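Local coordinates for probable leucine/isoleucine/valine-binding protein (Rhodopirellula baltica, PDB 4KV7) that probably binds branched-chain amino acids or related small ligands as the periplasmic receptor of an ABC transporter, although its function has not been established, at residues Q16-G21 and E85-V90; A139-A144 and S358-V363; Q214-A219 and N239-Q244. The protein carries 1 engineered substitution. All coordinates share one frame; numbering follows the deposited sequence.

Contact 1. Residues Q16-G21 and E85-V90; sequences QLLKFG and EVLAVV
L87 overlaps the side chains of L18 and F20: L87 CD1 lies 3.8 Å from L18 CD2, and L87 CB 3.9 Å from F20 CE1. With L87 CG anti to the carbonyl carbon, chi1 -57° brings the branch to L18. The F20 ring turns its edge to A88, whose CB sits near the ring plane, 3.8 Å from F20 CD1. Between the two backbones run three bonds: L87 N to K19 O at 2.8 Å, practically straight at 179°, then G21 N to A88 O and V90 N to G21 O. This is the start of the N-terminal lobe of a periplasmic binding protein, where strand 16-24 pairs with 57-65 on one flank and meets 89-90 through a single bridge, G21 with V89. V86 CG1 lies 3.8 Å from G21 CA, on the side where a beta carbon on G21 would point; it would come within 3.1 Å of that methyl. Helices 301-319 and 326-335 cover the F20 side, through L313 and I329. At the outer end K19 NZ is bonded to H84 O and, through a water 2.7 Å away, reaches E85 OE1; the two charged groups themselves stay beyond salt-bridge distance.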
ATOM      1  N   GLN A  16      -6.596  29.978   4.657  1.00 27.35           N
ATOM      2  CA  GLN A  16      -6.326  29.544   3.297  1.00 28.67           C
ATOM      3  C   GLN A  16      -6.741  28.096   3.131  1.00 22.28           C
ATOM      4  O   GLN A  16      -6.339  27.227   3.910  1.00 23.20           O
ATOM      5  CB  GLN A  16      -4.848  29.696   2.933  1.00 29.73           C
ATOM      6  CG  GLN A  16      -4.553  29.319   1.480  1.00 34.90           C
ATOM      7  CD  GLN A  16      -3.078  29.096   1.200  1.00 35.66           C
ATOM      8  OE1 GLN A  16      -2.246  29.158   2.102  1.00 35.58           O
ATOM      9  NE2 GLN A  16      -2.749  28.822  -0.059  1.00 41.28           N
ATOM     10  N   LEU A  17      -7.546  27.838   2.110  1.00 23.90           N
ATOM     11  CA  LEU A  17      -7.972  26.487   1.792  1.00 21.37           C
ATOM     12  C   LEU A  17      -6.846  25.740   1.080  1.00 20.22           C
ATOM     13  O   LEU A  17      -6.341  26.198   0.053  1.00 23.64           O
ATOM     14  CB  LEU A  17      -9.218  26.536   0.906  1.00 21.94           C
ATOM     15  CG  LEU A  17      -9.830  25.180   0.565  1.00 21.62           C
ATOM     16  CD1 LEU A  17     -10.367  24.512   1.824  1.00 23.61           C
ATOM     17  CD2 LEU A  17     -10.920  25.326  -0.487  1.00 27.11           C
ATOM     18  N   LEU A  18      -6.438  24.606   1.643  1.00 17.64           N
ATOM     19  CA  LEU A  18      -5.419  23.757   1.029  1.00 16.43           C
ATOM     20  C   LEU A  18      -6.079  22.493   0.505  1.00 15.91           C
ATOM     21  O   LEU A  18      -6.435  21.609   1.279  1.00 15.75           O
ATOM     22  CB  LEU A  18      -4.326  23.408   2.044  1.00 17.88           C
ATOM     23  CG  LEU A  18      -3.642  24.580   2.747  1.00 19.30           C
ATOM     24  CD1 LEU A  18      -2.598  24.068   3.734  1.00 20.66           C
ATOM     25  CD2 LEU A  18      -3.010  25.534   1.738  1.00 23.22           C
ATOM     26  N   LYS A  19      -6.247  22.418  -0.813  1.00 15.56           N
ATOM     27  CA  LYS A  19      -6.924  21.291  -1.448  1.00 15.25           C
ATOM     28  C   LYS A  19      -5.958  20.206  -1.892  1.00 14.08           C
ATOM     29  O   LYS A  19      -5.013  20.467  -2.640  1.00 15.32           O
ATOM     30  CB  LYS A  19      -7.734  21.776  -2.655  1.00 15.92           C
ATOM     31  CG  LYS A  19      -8.946  22.633  -2.303  1.00 19.46           C
ATOM     32  CD  LYS A  19      -9.678  23.144  -3.543  1.00 20.46           C
ATOM     33  CE  LYS A  19      -8.828  24.121  -4.319  1.00 23.85           C
ATOM     34  NZ  LYS A  19      -9.559  24.695  -5.497  1.00 26.68           N
ATOM     35  N   PHE A  20      -6.214  18.993  -1.430  1.00 13.49           N
ATOM     36  CA  PHE A  20      -5.464  17.826  -1.865  1.00 11.72           C
ATOM     37  C   PHE A  20      -6.401  16.874  -2.588  1.00 13.68           C
ATOM     38  O   PHE A  20      -7.578  16.782  -2.246  1.00 15.55           O
ATOM     39  CB  PHE A  20      -4.793  17.173  -0.660  1.00 14.25           C
ATOM     40  CG  PHE A  20      -3.759  18.053  -0.043  1.00 12.80           C
ATOM     41  CD1 PHE A  20      -2.525  18.205  -0.656  1.00 14.12           C
ATOM     42  CD2 PHE A  20      -4.043  18.809   1.082  1.00 13.61           C
ATOM     43  CE1 PHE A  20      -1.572  19.047  -0.132  1.00 14.43           C
ATOM     44  CE2 PHE A  20      -3.090  19.661   1.616  1.00 16.78           C
ATOM     45  CZ  PHE A  20      -1.853  19.785   1.007  1.00 15.71           C
ATOM     46  N   GLY A  21      -5.893  16.184  -3.604  1.00 11.78           N
ATOM     47  CA  GLY A  21      -6.729  15.287  -4.378  1.00 11.95           C
ATOM     48  C   GLY A  21      -6.372  13.829  -4.191  1.00 11.00           C
ATOM     49  O   GLY A  21      -5.276  13.493  -3.744  1.00 11.22           O
ATOM     50  N   GLU A  85      -7.611  22.178  -9.137  1.00 17.56           N
ATOM     51  CA  GLU A  85      -6.330  22.828  -8.856  1.00 18.34           C
ATOM     52  C   GLU A  85      -5.662  22.300  -7.590  1.00 16.76           C
ATOM     53  O   GLU A  85      -5.114  23.080  -6.808  1.00 18.97           O
ATOM     54  CB  GLU A  85      -6.514  24.347  -8.738  1.00 21.43           C
ATOM     55  CG  GLU A  85      -7.096  24.990  -9.977  1.00 24.59           C
ATOM     56  CD  GLU A  85      -7.179  26.500  -9.864  1.00 29.89           C
ATOM     57  OE1 GLU A  85      -7.684  27.002  -8.836  1.00 33.24           O
ATOM     58  OE2 GLU A  85      -6.744  27.182 -10.811  1.00 37.32           O
ATOM     59  N   VAL A  86      -5.707  20.991  -7.375  1.00 15.66           N
ATOM     60  CA  VAL A  86      -5.182  20.458  -6.123  1.00 14.76           C
ATOM     61  C   VAL A  86      -3.674  20.669  -5.992  1.00 14.82           C
ATOM     62  O   VAL A  86      -2.955  20.745  -6.991  1.00 16.99           O
ATOM     63  CB  VAL A  86      -5.531  18.967  -5.915  1.00 12.86           C
ATOM     64  CG1 VAL A  86      -7.038  18.758  -5.948  1.00 14.38           C
ATOM     65  CG2 VAL A  86      -4.833  18.075  -6.948  1.00 14.66           C
ATOM     66  N   LEU A  87      -3.215  20.775  -4.750  1.00 14.77           N
ATOM     67  CA  LEU A  87      -1.810  21.051  -4.452  1.00 13.95           C
ATOM     68  C   LEU A  87      -0.929  19.809  -4.562  1.00 14.09           C
ATOM     69  O   LEU A  87       0.282  19.918  -4.801  1.00 15.61           O
ATOM     70  CB  LEU A  87      -1.683  21.661  -3.054  1.00 17.28           C
ATOM     71  CG  LEU A  87      -2.483  22.944  -2.824  1.00 16.96           C
ATOM     72  CD1 LEU A  87      -2.432  23.359  -1.361  1.00 22.07           C
ATOM     73  CD2 LEU A  87      -2.002  24.073  -3.732  1.00 23.35           C
ATOM     74  N   ALA A  88      -1.541  18.644  -4.373  1.00 12.48           N
ATOM     75  CA  ALA A  88      -0.873  17.353  -4.476  1.00 12.27           C
ATOM     76  C   ALA A  88      -1.953  16.293  -4.603  1.00 11.69           C
ATOM     77  O   ALA A  88      -3.095  16.515  -4.178  1.00 12.82           O
ATOM     78  CB  ALA A  88      -0.009  17.081  -3.246  1.00 13.81           C
ATOM     79  N   VAL A  89      -1.597  15.153  -5.190  1.00 11.13           N
ATOM     80  CA  VAL A  89      -2.475  13.997  -5.292  1.00 11.24           C
ATOM     81  C   VAL A  89      -1.878  12.964  -4.351  1.00 10.00           C
ATOM     82  O   VAL A  89      -0.718  12.553  -4.504  1.00 12.31           O
ATOM     83  CB  VAL A  89      -2.559  13.473  -6.733  1.00 10.91           C
ATOM     84  CG1 VAL A  89      -3.304  12.151  -6.774  1.00 13.26           C
ATOM     85  CG2 VAL A  89      -3.263  14.501  -7.635  1.00 13.68           C
ATOM     86  N   VAL A  90      -2.665  12.556  -3.363  1.00  9.90           N
ATOM     87  CA  VAL A  90      -2.129  11.826  -2.219  0.57  9.49           C
ATOM     88  C   VAL A  90      -2.832  10.496  -1.995  1.00  8.96           C
ATOM     89  O   VAL A  90      -4.063  10.397  -2.005  1.00 10.21           O
ATOM     90  CB  VAL A  90      -2.189  12.672  -0.918  0.57 13.56           C
ATOM     91  CG1 VAL A  90      -1.481  13.999  -1.119  0.57 17.42           C
ATOM     92  CG2 VAL A  90      -3.622  12.912  -0.472  0.57 11.78           C
TER
HETATM   93  O   HOH W   1      -7.840  26.691  -5.936  1.00 31.80           O

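Contact 2. Residues A139-A144 and S358-V363; sequences AEETAA and SKVWPV
E140 reaches from the helix to S358, and the S358 hydroxyl gives its proton to the carboxylate, OG to E140 OE2 at 2.7 Å. The oxygen is met from above the carboxylate plane, 36° out of it. With E140 CG anti to the carbonyl carbon (chi1 -69°) and the chain extended beyond, the carboxylate arrives beside the serine, and E140 OE1 is taken up by S137 N and Q355 NE2, which should limit its turning. Shortened to alanine, this position would probably leave the S358 hydroxyl, S137 N and Q355 NE2 each without the carboxylate that now joins them. That polar pair is the solvent-facing side of the contact. The more enclosed part is mainly van der Waals packing and not especially tight: V360 CG2 rests 4.0 Å from E140 O and 4.2 Å from E141 CG, the E141 and V360 side chains crossing at about a right angle, while V360 CG1 faces A144 CB at 4.3 Å. E141 itself is buried, its carboxylate held by T270 and S249. Strand 361-365 pairs antiparallel with 268-271 in the mixed sheet of the second lobe, and helix 138-151 packs against the segment running into it, in an alpha/beta lobe as in periplasmic binding proteins.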
ATOM      1  N   ALA A 139       9.404  -5.150  -4.537  1.00  8.46           N
ATOM      2  CA  ALA A 139      10.696  -5.825  -4.611  1.00  9.16           C
ATOM      3  C   ALA A 139      11.221  -6.105  -3.202  1.00  8.85           C
ATOM      4  O   ALA A 139      11.740  -7.194  -2.927  1.00  9.65           O
ATOM      5  CB  ALA A 139      11.690  -4.990  -5.396  1.00 10.38           C
ATOM      6  N   GLU A 140      11.107  -5.120  -2.319  1.00  9.18           N
ATOM      7  CA  GLU A 140      11.556  -5.296  -0.939  1.00  9.28           C
ATOM      8  C   GLU A 140      10.710  -6.306  -0.161  1.00  9.24           C
ATOM      9  O   GLU A 140      11.242  -7.103   0.603  1.00  9.52           O
ATOM     10  CB  GLU A 140      11.642  -3.931  -0.242  1.00  9.60           C
ATOM     11  CG  GLU A 140      12.785  -3.093  -0.821  1.00 10.30           C
ATOM     12  CD  GLU A 140      12.727  -1.605  -0.503  1.00 10.24           C
ATOM     13  OE1 GLU A 140      11.635  -1.043  -0.309  1.00 10.64           O
ATOM     14  OE2 GLU A 140      13.810  -0.986  -0.480  1.00 12.37           O
ATOM     15  N   GLU A 141       9.395  -6.289  -0.355  1.00  8.03           N
ATOM     16  CA  GLU A 141       8.542  -7.255   0.335  1.00  8.59           C
ATOM     17  C   GLU A 141       8.848  -8.673  -0.110  1.00  8.95           C
ATOM     18  O   GLU A 141       8.986  -9.586   0.719  1.00  9.39           O
ATOM     19  CB  GLU A 141       7.058  -6.967   0.105  1.00  8.33           C
ATOM     20  CG  GLU A 141       6.562  -5.673   0.720  1.00  8.85           C
ATOM     21  CD  GLU A 141       5.066  -5.528   0.571  1.00  8.66           C
ATOM     22  OE1 GLU A 141       4.329  -6.409   1.047  1.00  9.23           O
ATOM     23  OE2 GLU A 141       4.605  -4.537  -0.040  1.00  9.88           O
ATOM     24  N   THR A 142       8.930  -8.861  -1.422  1.00  8.75           N
ATOM     25  CA  THR A 142       9.168 -10.199  -1.970  1.00  9.48           C
ATOM     26  C   THR A 142      10.556 -10.726  -1.655  1.00 10.21           C
ATOM     27  O   THR A 142      10.733 -11.928  -1.462  1.00 11.22           O
ATOM     28  CB  THR A 142       8.876 -10.288  -3.487  1.00 10.54           C
ATOM     29  OG1 THR A 142       9.663  -9.322  -4.193  1.00  9.51           O
ATOM     30  CG2 THR A 142       7.386 -10.084  -3.776  1.00 10.21           C
ATOM     31  N   ALA A 143      11.542  -9.842  -1.586  1.00  9.52           N
ATOM     32  CA  ALA A 143      12.884 -10.260  -1.190  1.00 10.05           C
ATOM     33  C   ALA A 143      12.850 -10.788   0.238  1.00  9.30           C
ATOM     34  O   ALA A 143      13.460 -11.818   0.541  1.00 10.50           O
ATOM     35  CB  ALA A 143      13.868  -9.098  -1.315  1.00 11.16           C
ATOM     36  N   ALA A 144      12.162 -10.079   1.124  1.00 10.28           N
ATOM     37  CA  ALA A 144      12.074 -10.516   2.515  1.00 10.19           C
ATOM     38  C   ALA A 144      11.413 -11.892   2.620  1.00  9.80           C
ATOM     39  O   ALA A 144      11.896 -12.764   3.339  1.00 11.00           O
ATOM     40  CB  ALA A 144      11.331  -9.495   3.346  1.00 11.43           C
ATOM     41  N   SER A 358      12.229   1.688   3.675  1.00 10.93           N
ATOM     42  CA  SER A 358      12.399   0.365   3.050  1.00 11.63           C
ATOM     43  C   SER A 358      11.984  -0.749   4.004  1.00 11.27           C
ATOM     44  O   SER A 358      12.195  -1.925   3.720  1.00 11.86           O
ATOM     45  CB  SER A 358      13.843   0.132   2.590  1.00 12.90           C
ATOM     46  OG  SER A 358      14.146   0.864   1.414  1.00 15.01           O
ATOM     47  N   LYS A 359      11.387  -0.388   5.136  1.00 11.05           N
ATOM     48  CA  LYS A 359      11.106  -1.371   6.167  1.00 11.55           C
ATOM     49  C   LYS A 359       9.884  -2.218   5.829  1.00 11.06           C
ATOM     50  O   LYS A 359       8.860  -1.713   5.354  1.00 10.52           O
ATOM     51  CB  LYS A 359      10.925  -0.686   7.515  1.00 14.87           C
ATOM     52  CG  LYS A 359      10.988  -1.618   8.712  1.00 20.12           C
ATOM     53  CD  LYS A 359      11.534  -0.886   9.932  1.00 22.04           C
ATOM     54  CE  LYS A 359      11.449  -1.733  11.185  1.00 26.76           C
ATOM     55  NZ  LYS A 359      11.826  -0.934  12.391  1.00 30.39           N
ATOM     56  N   VAL A 360      10.015  -3.512   6.076  1.00 11.81           N
ATOM     57  CA  VAL A 360       8.950  -4.476   5.837  1.00 12.06           C
ATOM     58  C   VAL A 360       8.664  -5.162   7.168  1.00 13.08           C
ATOM     59  O   VAL A 360       9.582  -5.699   7.804  1.00 13.93           O
ATOM     60  CB  VAL A 360       9.376  -5.504   4.774  1.00 12.35           C
ATOM     61  CG1 VAL A 360       8.346  -6.620   4.646  1.00 13.68           C
ATOM     62  CG2 VAL A 360       9.620  -4.810   3.430  1.00 13.73           C
ATOM     63  N   TRP A 361       7.402  -5.126   7.594  1.00 11.37           N
ATOM     64  CA  TRP A 361       6.975  -5.706   8.857  1.00 10.57           C
ATOM     65  C   TRP A 361       6.090  -6.905   8.588  1.00 10.69           C
ATOM     66  O   TRP A 361       4.911  -6.736   8.273  1.00 12.38           O
ATOM     67  CB  TRP A 361       6.132  -4.703   9.632  1.00 12.39           C
ATOM     68  CG  TRP A 361       6.854  -3.614  10.368  1.00 14.14           C
ATOM     69  CD1 TRP A 361       7.277  -3.645  11.668  1.00 16.26           C
ATOM     70  CD2 TRP A 361       7.177  -2.306   9.879  1.00 13.08           C
ATOM     71  NE1 TRP A 361       7.847  -2.449  12.010  1.00 16.48           N
ATOM     72  CE2 TRP A 361       7.800  -1.607  10.927  1.00 15.30           C
ATOM     73  CE3 TRP A 361       7.007  -1.661   8.648  1.00 12.19           C
ATOM     74  CZ2 TRP A 361       8.243  -0.299  10.790  1.00 16.57           C
ATOM     75  CZ3 TRP A 361       7.438  -0.364   8.515  1.00 14.09           C
ATOM     76  CH2 TRP A 361       8.054   0.308   9.576  1.00 15.34           C
ATOM     77  N   PRO A 362       6.631  -8.126   8.692  1.00 12.13           N
ATOM     78  CA  PRO A 362       5.768  -9.292   8.470  1.00 12.88           C
ATOM     79  C   PRO A 362       4.822  -9.525   9.643  1.00 11.43           C
ATOM     80  O   PRO A 362       5.179  -9.273  10.795  1.00 12.03           O
ATOM     81  CB  PRO A 362       6.756 -10.454   8.344  1.00 16.63           C
ATOM     82  CG  PRO A 362       7.970 -10.000   9.053  1.00 17.57           C
ATOM     83  CD  PRO A 362       8.028  -8.499   8.963  1.00 13.70           C
ATOM     84  N   VAL A 363       3.612  -9.986   9.345  1.00 10.76           N
ATOM     85  CA  VAL A 363       2.679 -10.373  10.388  1.00 11.22           C
ATOM     86  C   VAL A 363       2.164 -11.774  10.119  1.00 10.93           C
ATOM     87  O   VAL A 363       2.104 -12.218   8.969  1.00 12.16           O
ATOM     88  CB  VAL A 363       1.492  -9.379  10.550  1.00 12.17           C
ATOM     89  CG1 VAL A 363       2.003  -7.957  10.789  1.00 13.72           C
ATOM     90  CG2 VAL A 363       0.537  -9.435   9.360  1.00 14.96           C
TER

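Contact 3. Residues Q214-A219 and N239-Q244; sequences QPLPKA and NNFNPQ
F241 brings its ring up to L216 and P217, and it has more surface buried here than any other residue of the contact. F241 CE1 is the atom that does the touching: it lies 3.6 Å from L216 CD1, met obliquely, and 3.4 Å from P217 O, which sits at the ring edge near its plane. F241 CG stands anti to the backbone N (chi1 -180°), which carries the ring from its own loop across to the other. L216 runs counter to the phenylalanine, its CG and both methyls near F241 CE1. Over the centre of one ring face, 3.4 Å above the plane, lies P243 CD from the same segment, which covers that face.

Q244 is next in buried surface, and its part is played mainly by the backbone. Q244 N donates to K218 O at 2.9 Å, with the donor tilted 31° from the carbonyl plane. Its side chain, bent at chi2, turns away and gives NE2 to G266 O. A219 completes the pairing: A219 CA comes 3.2 Å from Q244 O in a CA-H...O contact, and its CB lies 3.8 Å from the same oxygen.

This is where parallel strands 219-223 and 244-247 begin side by side, joined by a right-handed beta-alpha-beta crossover through helix 226-238. A Schellman motif with N240 at C-prime ends that helix, and F241, just beyond it, also packs against L207 and L211 of helix 204-211 and V220 of strand 219-223.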
ATOM      1  N   GLN A 214       5.381 -28.889 -11.395  1.00 20.68           N
ATOM      2  CA  GLN A 214       6.389 -29.844 -10.937  1.00 22.80           C
ATOM      3  C   GLN A 214       7.653 -29.103 -10.505  1.00 22.27           C
ATOM      4  O   GLN A 214       8.366 -28.561 -11.357  1.00 26.22           O
ATOM      5  CB  GLN A 214       6.773 -30.778 -12.083  1.00 24.02           C
ATOM      6  CG  GLN A 214       5.609 -31.306 -12.897  1.00 32.10           C
ATOM      7  CD  GLN A 214       5.066 -32.607 -12.355  1.00 40.58           C
ATOM      8  OE1 GLN A 214       4.882 -32.760 -11.147  1.00 44.35           O
ATOM      9  NE2 GLN A 214       4.816 -33.560 -13.246  1.00 42.33           N
ATOM     10  N   PRO A 215       7.952 -29.082  -9.193  1.00 22.54           N
ATOM     11  CA  PRO A 215       7.209 -29.720  -8.104  1.00 22.43           C
ATOM     12  C   PRO A 215       6.033 -28.862  -7.655  1.00 19.79           C
ATOM     13  O   PRO A 215       5.947 -27.689  -8.014  1.00 19.39           O
ATOM     14  CB  PRO A 215       8.245 -29.779  -6.982  1.00 26.16           C
ATOM     15  CG  PRO A 215       9.045 -28.540  -7.182  1.00 24.78           C
ATOM     16  CD  PRO A 215       9.130 -28.348  -8.686  1.00 24.71           C
ATOM     17  N   LEU A 216       5.133 -29.447  -6.874  1.00 19.99           N
ATOM     18  CA  LEU A 216       4.021 -28.700  -6.295  1.00 19.00           C
ATOM     19  C   LEU A 216       4.564 -27.614  -5.368  1.00 18.10           C
ATOM     20  O   LEU A 216       5.454 -27.883  -4.565  1.00 18.71           O
ATOM     21  CB  LEU A 216       3.124 -29.655  -5.514  1.00 21.77           C
ATOM     22  CG  LEU A 216       1.857 -29.094  -4.874  1.00 22.82           C
ATOM     23  CD1 LEU A 216       0.803 -28.767  -5.936  1.00 25.03           C
ATOM     24  CD2 LEU A 216       1.306 -30.057  -3.835  1.00 23.44           C
ATOM     25  N   PRO A 217       4.058 -26.381  -5.485  1.00 16.31           N
ATOM     26  CA  PRO A 217       4.597 -25.331  -4.614  1.00 15.07           C
ATOM     27  C   PRO A 217       4.338 -25.599  -3.135  1.00 16.12           C
ATOM     28  O   PRO A 217       3.258 -26.077  -2.764  1.00 17.88           O
ATOM     29  CB  PRO A 217       3.834 -24.080  -5.059  1.00 16.97           C
ATOM     30  CG  PRO A 217       3.383 -24.374  -6.441  1.00 17.53           C
ATOM     31  CD  PRO A 217       3.084 -25.848  -6.453  1.00 17.35           C
ATOM     32  N   LYS A 218       5.338 -25.309  -2.305  1.00 15.19           N
ATOM     33  CA  LYS A 218       5.173 -25.373  -0.856  1.00 15.55           C
ATOM     34  C   LYS A 218       4.831 -24.013  -0.276  1.00 14.49           C
ATOM     35  O   LYS A 218       4.363 -23.922   0.860  1.00 17.35           O
ATOM     36  CB  LYS A 218       6.424 -25.927  -0.181  1.00 15.47           C
ATOM     37  CG  LYS A 218       6.635 -27.399  -0.451  1.00 17.53           C
ATOM     38  CD  LYS A 218       7.854 -27.949   0.283  1.00 18.87           C
ATOM     39  CE  LYS A 218       7.881 -29.473   0.240  1.00 26.62           C
ATOM     40  NZ  LYS A 218       7.795 -30.011  -1.142  1.00 38.73           N
ATOM     41  N   ALA A 219       5.052 -22.969  -1.064  1.00 12.74           N
ATOM     42  CA  ALA A 219       4.729 -21.618  -0.655  1.00 12.21           C
ATOM     43  C   ALA A 219       4.131 -20.923  -1.855  1.00 12.17           C
ATOM     44  O   ALA A 219       4.604 -21.114  -2.982  1.00 12.86           O
ATOM     45  CB  ALA A 219       5.989 -20.878  -0.200  1.00 14.97           C
ATOM     46  N   ASN A 239      -9.497 -28.118  -2.861  1.00 23.13           N
ATOM     47  CA  ASN A 239      -8.796 -28.940  -3.844  1.00 24.24           C
ATOM     48  C   ASN A 239      -7.599 -29.683  -3.257  1.00 24.09           C
ATOM     49  O   ASN A 239      -6.702 -30.111  -3.995  1.00 24.60           O
ATOM     50  CB  ASN A 239      -8.333 -28.095  -5.038  1.00 25.19           C
ATOM     51  CG  ASN A 239      -9.439 -27.851  -6.048  1.00 28.91           C
ATOM     52  OD1 ASN A 239     -10.195 -26.885  -5.941  1.00 29.47           O
ATOM     53  ND2 ASN A 239      -9.537 -28.724  -7.041  1.00 29.63           N
ATOM     54  N   ASN A 240      -7.578 -29.820  -1.934  1.00 22.63           N
ATOM     55  CA  ASN A 240      -6.566 -30.620  -1.243  1.00 24.63           C
ATOM     56  C   ASN A 240      -5.158 -30.029  -1.353  1.00 25.60           C
ATOM     57  O   ASN A 240      -4.172 -30.762  -1.459  1.00 25.49           O
ATOM     58  CB  ASN A 240      -6.605 -32.075  -1.747  1.00 25.63           C
ATOM     59  CG  ASN A 240      -5.880 -33.039  -0.828  1.00 30.62           C
ATOM     60  OD1 ASN A 240      -5.606 -32.722   0.331  1.00 40.57           O
ATOM     61  ND2 ASN A 240      -5.562 -34.224  -1.343  1.00 29.85           N
ATOM     62  N   PHE A 241      -5.073 -28.701  -1.311  1.00 22.16           N
ATOM     63  CA  PHE A 241      -3.804 -28.003  -1.477  1.00 21.02           C
ATOM     64  C   PHE A 241      -3.625 -26.976  -0.365  1.00 19.64           C
ATOM     65  O   PHE A 241      -4.387 -26.014  -0.282  1.00 21.88           O
ATOM     66  CB  PHE A 241      -3.786 -27.310  -2.839  1.00 19.35           C
ATOM     67  CG  PHE A 241      -2.520 -26.553  -3.138  1.00 20.50           C
ATOM     68  CD1 PHE A 241      -1.275 -27.154  -3.002  1.00 22.72           C
ATOM     69  CD2 PHE A 241      -2.584 -25.253  -3.610  1.00 22.51           C
ATOM     70  CE1 PHE A 241      -0.116 -26.452  -3.299  1.00 23.38           C
ATOM     71  CE2 PHE A 241      -1.431 -24.549  -3.911  1.00 22.00           C
ATOM     72  CZ  PHE A 241      -0.197 -25.157  -3.759  1.00 23.83           C
ATOM     73  N   ASN A 242      -2.613 -27.176   0.477  1.00 20.39           N
ATOM     74  CA  ASN A 242      -2.397 -26.314   1.635  1.00 22.98           C
ATOM     75  C   ASN A 242      -0.950 -25.838   1.794  1.00 20.97           C
ATOM     76  O   ASN A 242      -0.278 -26.173   2.772  1.00 22.75           O
ATOM     77  CB  ASN A 242      -2.860 -27.020   2.916  1.00 25.54           C
ATOM     78  CG  ASN A 242      -4.355 -27.295   2.927  1.00 30.69           C
ATOM     79  OD1 ASN A 242      -5.155 -26.420   3.265  1.00 33.12           O
ATOM     80  ND2 ASN A 242      -4.739 -28.512   2.562  1.00 31.68           N
ATOM     81  N   PRO A 243      -0.462 -25.041   0.839  1.00 18.47           N
ATOM     82  CA  PRO A 243       0.894 -24.505   0.959  1.00 16.96           C
ATOM     83  C   PRO A 243       0.920 -23.389   1.990  1.00 17.16           C
ATOM     84  O   PRO A 243      -0.136 -22.981   2.478  1.00 18.67           O
ATOM     85  CB  PRO A 243       1.126 -23.892  -0.418  1.00 16.62           C
ATOM     86  CG  PRO A 243      -0.247 -23.375  -0.793  1.00 15.62           C
ATOM     87  CD  PRO A 243      -1.184 -24.462  -0.309  1.00 17.44           C
ATOM     88  N   GLN A 244       2.102 -22.880   2.307  1.00 16.27           N
ATOM     89  CA  GLN A 244       2.185 -21.633   3.050  1.00 16.03           C
ATOM     90  C   GLN A 244       1.803 -20.494   2.117  1.00 13.97           C
ATOM     91  O   GLN A 244       2.460 -20.281   1.098  1.00 14.74           O
ATOM     92  CB  GLN A 244       3.605 -21.415   3.561  1.00 16.38           C
ATOM     93  CG  GLN A 244       3.812 -20.073   4.241  1.00 17.07           C
ATOM     94  CD  GLN A 244       3.037 -19.955   5.539  1.00 16.85           C
ATOM     95  OE1 GLN A 244       3.294 -20.686   6.490  1.00 19.81           O
ATOM     96  NE2 GLN A 244       2.099 -19.014   5.593  1.00 15.82           N
TER

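Contact 1 is the most buried of the three, contact 3 is partly buried, and contact 2 lies at the surface. Contacts 1 and 3 both sit where strands come together, but three backbone bonds and apolar side chains, the F20 ring among them, hold the first, while one backbone bond and a phenylalanine reaching from one loop to the other serve the third. Contact 2 instead sets a helix against a loop and relies on a serine-carboxylate bond beside loose valine packing. Contacts 2 and 3 share one mixed sheet, through 361-365 and through 219-223 with 244-247, their nearest atoms about 8 Å apart. Contact 1 lies across the chain's centre from both, its centre 47 Å from that of contact 3.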